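Local coordinates for uncharacterized protein (Ruminococcus gnavus, PDB 4QAN), which is of unknown function but has a cystatin-like fold, diverges within the NTF2-like superfamily and can bind a magnesium ion, at residues F61-E66 / K285-L290; K123-R128 / V141-I146. All coordinates share one frame; numbering follows the deposited sequence.

Contact 1: F61-E66 / K285-L290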
# COMPACT_ATOMS: atom_id res chain seq x y z
N PHE A 61 -15.20 2.77 4.39
CA PHE A 61 -14.57 2.11 5.53
C PHE A 61 -15.52 1.14 6.21
O PHE A 61 -15.21 -0.05 6.34
CB PHE A 61 -14.10 3.18 6.53
CG PHE A 61 -13.41 2.64 7.73
CD1 PHE A 61 -14.15 2.22 8.84
CD2 PHE A 61 -12.04 2.56 7.79
CE1 PHE A 61 -13.52 1.72 9.97
CE2 PHE A 61 -11.40 2.06 8.92
CZ PHE A 61 -12.14 1.63 10.01
N VAL A 62 -16.68 1.65 6.63
CA VAL A 62 -17.66 0.85 7.38
C VAL A 62 -18.11 -0.37 6.59
O VAL A 62 -18.04 -1.50 7.10
CB VAL A 62 -18.90 1.69 7.77
CG1 VAL A 62 -20.06 0.80 8.19
CG2 VAL A 62 -18.56 2.65 8.90
N LYS A 63 -18.56 -0.16 5.36
CA LYS A 63 -19.07 -1.27 4.55
C LYS A 63 -18.00 -2.32 4.26
O LYS A 63 -18.25 -3.52 4.37
CB LYS A 63 -19.67 -0.76 3.24
CG LYS A 63 -20.90 0.12 3.41
CD LYS A 63 -22.10 -0.65 3.92
CE LYS A 63 -23.07 0.25 4.69
NZ LYS A 63 -23.96 -0.52 5.61
N THR A 64 -16.81 -1.86 3.90
CA THR A 64 -15.70 -2.75 3.61
C THR A 64 -15.34 -3.59 4.84
O THR A 64 -15.07 -4.79 4.72
CB THR A 64 -14.48 -1.96 3.11
OG1 THR A 64 -14.82 -1.29 1.89
CG2 THR A 64 -13.32 -2.87 2.84
N ALA A 65 -15.36 -2.98 6.01
CA ALA A 65 -15.05 -3.71 7.24
C ALA A 65 -16.09 -4.80 7.53
O ALA A 65 -15.75 -5.88 8.02
CB ALA A 65 -14.94 -2.75 8.42
N GLU A 66 -17.35 -4.51 7.23
CA GLU A 66 -18.42 -5.48 7.41
C GLU A 66 -18.25 -6.69 6.47
O GLU A 66 -18.50 -7.83 6.86
CB GLU A 66 -19.78 -4.80 7.24
CG GLU A 66 -20.08 -3.83 8.38
CD GLU A 66 -21.38 -3.05 8.22
OE1 GLU A 66 -21.78 -2.76 7.07
OE2 GLU A 66 -22.00 -2.71 9.25
N LYS A 285 -18.60 -5.91 15.47
CA LYS A 285 -18.77 -4.49 15.69
C LYS A 285 -19.95 -3.99 14.88
O LYS A 285 -20.06 -4.27 13.69
CB LYS A 285 -17.50 -3.74 15.30
CG LYS A 285 -16.45 -3.67 16.39
CD LYS A 285 -15.49 -2.52 16.13
CE LYS A 285 -14.59 -2.24 17.31
NZ LYS A 285 -13.57 -3.30 17.48
N SER A 286 -20.85 -3.25 15.54
CA SER A 286 -21.97 -2.60 14.86
C SER A 286 -21.46 -1.45 13.99
O SER A 286 -20.31 -1.02 14.12
CB SER A 286 -22.98 -2.07 15.87
OG SER A 286 -22.48 -0.94 16.58
N GLU A 287 -22.35 -0.96 13.13
CA GLU A 287 -22.06 0.16 12.24
C GLU A 287 -21.65 1.37 13.05
O GLU A 287 -20.81 2.16 12.63
CB GLU A 287 -23.29 0.49 11.41
CG GLU A 287 -23.14 1.66 10.45
CD GLU A 287 -24.01 1.51 9.21
OE1 GLU A 287 -25.16 1.02 9.33
OE2 GLU A 287 -23.54 1.88 8.10
N GLU A 288 -22.24 1.49 14.24
CA GLU A 288 -21.94 2.61 15.12
C GLU A 288 -20.52 2.50 15.66
O GLU A 288 -19.77 3.46 15.64
CB GLU A 288 -22.94 2.63 16.28
CG GLU A 288 -22.89 3.89 17.13
CD GLU A 288 -22.92 3.58 18.61
OE1 GLU A 288 -21.86 3.14 19.13
OE2 GLU A 288 -23.99 3.75 19.25
N GLN A 289 -20.15 1.31 16.14
CA GLN A 289 -18.83 1.09 16.74
C GLN A 289 -17.72 1.22 15.71
O GLN A 289 -16.62 1.66 16.03
CB GLN A 289 -18.72 -0.29 17.37
CG GLN A 289 -19.70 -0.56 18.49
CD GLN A 289 -19.85 -2.04 18.73
OE1 GLN A 289 -20.85 -2.63 18.33
NE2 GLN A 289 -18.86 -2.65 19.36
N LEU A 290 -18.02 0.79 14.48
CA LEU A 290 -17.11 0.99 13.36
C LEU A 290 -16.91 2.48 13.08
O LEU A 290 -15.79 2.92 12.83
CB LEU A 290 -17.61 0.26 12.11
CG LEU A 290 -17.51 -1.27 12.16
CD1 LEU A 290 -18.17 -1.87 10.94
CD2 LEU A 290 -16.06 -1.74 12.25

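Contact 2: K123-R128 / V141-I146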
# COMPACT_ATOMS: atom_id res chain seq x y z
N LYS A 123 -20.36 -12.20 -14.86
CA LYS A 123 -20.95 -13.09 -13.85
C LYS A 123 -22.33 -12.58 -13.42
O LYS A 123 -22.56 -11.37 -13.37
CB LYS A 123 -20.01 -13.21 -12.64
CG LYS A 123 -19.94 -14.60 -12.05
CD LYS A 123 -18.93 -14.69 -10.92
CE LYS A 123 -19.52 -14.16 -9.63
NZ LYS A 123 -18.56 -14.26 -8.50
N LYS A 124 -23.24 -13.50 -13.10
CA LYS A 124 -24.65 -13.14 -12.86
C LYS A 124 -25.04 -13.09 -11.38
O LYS A 124 -25.79 -13.95 -10.91
CB LYS A 124 -25.57 -14.13 -13.59
N GLU A 125 -24.54 -12.08 -10.66
CA GLU A 125 -24.85 -11.88 -9.24
C GLU A 125 -25.12 -10.40 -8.93
O GLU A 125 -24.20 -9.65 -8.62
CB GLU A 125 -23.69 -12.36 -8.34
CG GLU A 125 -22.77 -13.42 -8.92
CD GLU A 125 -23.32 -14.82 -8.79
OE1 GLU A 125 -23.53 -15.26 -7.63
OE2 GLU A 125 -23.53 -15.49 -9.82
N LYS A 126 -26.38 -9.97 -9.01
CA LYS A 126 -26.74 -8.58 -8.70
C LYS A 126 -26.61 -8.27 -7.20
O LYS A 126 -26.37 -7.11 -6.81
CB LYS A 126 -28.17 -8.27 -9.18
N GLU A 127 -26.78 -9.30 -6.37
CA GLU A 127 -26.67 -9.16 -4.91
C GLU A 127 -25.21 -8.95 -4.51
O GLU A 127 -24.89 -8.06 -3.71
CB GLU A 127 -27.22 -10.40 -4.20
N ARG A 128 -24.34 -9.78 -5.07
CA ARG A 128 -22.91 -9.69 -4.79
C ARG A 128 -22.34 -8.36 -5.29
O ARG A 128 -21.56 -7.72 -4.59
CB ARG A 128 -22.17 -10.88 -5.41
CG ARG A 128 -20.69 -10.99 -5.06
CD ARG A 128 -20.43 -10.82 -3.57
NE ARG A 128 -19.02 -11.04 -3.23
CZ ARG A 128 -18.38 -10.46 -2.21
NH1 ARG A 128 -19.02 -9.60 -1.41
NH2 ARG A 128 -17.10 -10.72 -1.98
N VAL A 141 -20.02 -2.04 -9.97
CA VAL A 141 -19.05 -3.13 -9.89
C VAL A 141 -19.50 -4.21 -10.85
O VAL A 141 -20.68 -4.55 -10.91
CB VAL A 141 -18.95 -3.71 -8.46
CG1 VAL A 141 -18.24 -5.06 -8.46
CG2 VAL A 141 -18.20 -2.75 -7.56
N SER A 142 -18.56 -4.75 -11.61
CA SER A 142 -18.86 -5.84 -12.54
C SER A 142 -17.86 -6.98 -12.33
O SER A 142 -16.67 -6.80 -12.54
CB SER A 142 -18.81 -5.35 -13.98
OG SER A 142 -18.87 -6.45 -14.86
N GLU A 143 -18.37 -8.13 -11.88
CA GLU A 143 -17.54 -9.32 -11.67
C GLU A 143 -17.51 -10.13 -12.95
O GLU A 143 -18.54 -10.61 -13.41
CB GLU A 143 -18.10 -10.17 -10.53
CG GLU A 143 -17.64 -9.74 -9.15
CD GLU A 143 -18.17 -10.66 -8.06
OE1 GLU A 143 -19.41 -10.80 -7.97
OE2 GLU A 143 -17.35 -11.24 -7.30
N LEU A 144 -16.31 -10.27 -13.53
CA LEU A 144 -16.16 -10.94 -14.81
C LEU A 144 -15.40 -12.24 -14.68
O LEU A 144 -14.45 -12.34 -13.91
CB LEU A 144 -15.43 -10.04 -15.82
CG LEU A 144 -16.21 -8.77 -16.22
CD1 LEU A 144 -15.72 -7.58 -15.41
CD2 LEU A 144 -16.08 -8.48 -17.70
N GLU A 145 -15.87 -13.24 -15.41
CA GLU A 145 -15.17 -14.49 -15.60
C GLU A 145 -14.45 -14.40 -16.93
O GLU A 145 -15.05 -14.05 -17.94
CB GLU A 145 -16.16 -15.66 -15.65
CG GLU A 145 -17.05 -15.79 -14.43
CD GLU A 145 -18.01 -16.97 -14.55
OE1 GLU A 145 -18.22 -17.45 -15.69
OE2 GLU A 145 -18.54 -17.42 -13.52
N ILE A 146 -13.16 -14.73 -16.93
CA ILE A 146 -12.34 -14.58 -18.13
C ILE A 146 -11.74 -15.93 -18.50
O ILE A 146 -11.07 -16.56 -17.69
CB ILE A 146 -11.23 -13.54 -17.89
CG1 ILE A 146 -11.84 -12.22 -17.42
CG2 ILE A 146 -10.39 -13.32 -19.14
CD1 ILE A 146 -10.85 -11.33 -16.70

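Contact 1: F61-E66 / K285-L290
Val62 and Leu290 bring the two backbones nearest, their CA atoms 6.0 Å apart, where the first turns of helices 61-67 and 287-296 meet. Leu290 gives the contact its apolar centre: its CB bond points at the other helix. Leu290 CD1 lies mainly against the aliphatic CG of Glu66 at 3.7 Å and also near the backbone O of Val62, while Leu290 CD2 meets the CB of Ala65 at 4.1 Å. Val62 is placed by its first torsion (chi1 164°), which sets CG1 anti to its own N and sends the two methyls to different partners. Val62 CG2 touches the CB of Leu290, and Val62 CG1 packs on Glu287, 3.6 Å from its OE2. Beside this patch the Phe61 ring reaches in with CE1, 3.8 Å from the carbonyl O of Leu290.

Charges border the packing on the side of Glu287, whose chain runs extended beyond CG. Glu287 OE2 receives a weak bond from Lys63 NZ at 3.5 Å, and the same ammonium group pairs weakly with Glu66 OE1 at 3.4 Å, making a three-residue salt-bridge network. Lys63 starts out pointing away, and the bend at chi2 (-68°) helps bring NZ back to the carboxylates. The lysine probably eases the repulsion between Glu66 and Glu287, whose carboxylate planes are 53° apart. Helix 287-296 opens with a capping box: Ser286 OG accepts from Gln289 N, and Gln289 OE1 takes the Ser286 N-H at 2.9 Å.

The contact thus joins two helices distant in sequence. Phe61 also touches Arg294 of helix 287-296 and Leu297 just beyond its end, and on another flank Lys63 and Thr64 touch Glu134 and Cys135 of helix 126-135.

Contact 2: K123-R128 / V141-I146
One backbone hydrogen bond joins the segments: Lys123 N gives to Glu143 O at 2.8 Å, a somewhat bent bond (144° at the hydrogen). It falls just past the end of strand 116-122, whose antiparallel pairing with strand 140-150 also includes the bond between Ala121 and Glu145.

The ionic contacts gather on the Glu143 carboxylate. Lys123 folds back at chi3 (80°), and its NZ forms a weak salt bridge with Glu143 OE2 at 3.5 Å; the same ammonium also has a long, weak ion pair with Glu175. Arg128 contributes charge only at longer range, since Glu143 OE2 stands well out of the Arg128 guanidinium plane, 4.4 Å from Arg128 NE; the guanidinium is engaged instead by Glu67 and Glu180, and by Gln131.

Van der Waals contacts come from the aliphatic parts of the same chains. Arg128 CG lies 3.2 Å from Glu143 OE1, the two side chains crossing at about a right angle, and Lys123 CG sits 3.5 Å from Glu145 OE2. An alanine in place of Lys123 would probably deprive the Glu143 carboxylate of its salt-bridge partner and open a gap alongside Glu145.

Buried, with one weak salt bridge, a distant arginine already paired elsewhere and the acidic Glu175 beside it, the Glu143 carboxylate probably has its charge only partly offset, and its ionisation may be shifted toward the neutral form.

In the fold
Both contacts are partly buried, their centres about 21 Å (contact 1) and about 26 Å (contact 2) from the centre of the chain, contact 2 the farther out. They share no segment, and their nearest atoms are about 8 Å apart, yet helix 126-135 relates them: contact 2 includes its beginning, whereas its last residues touch the 61-66 side of contact 1. In sequence contact 2 is local, closing a loop and the start of a helix back onto a strand across 12 residues, and is nested within the 218 that contact 1 spans. The chemistry follows these settings: helix against helix gives an apolar patch edged by charges, while the sheet margin supplies a backbone bond and a charged group at the middle.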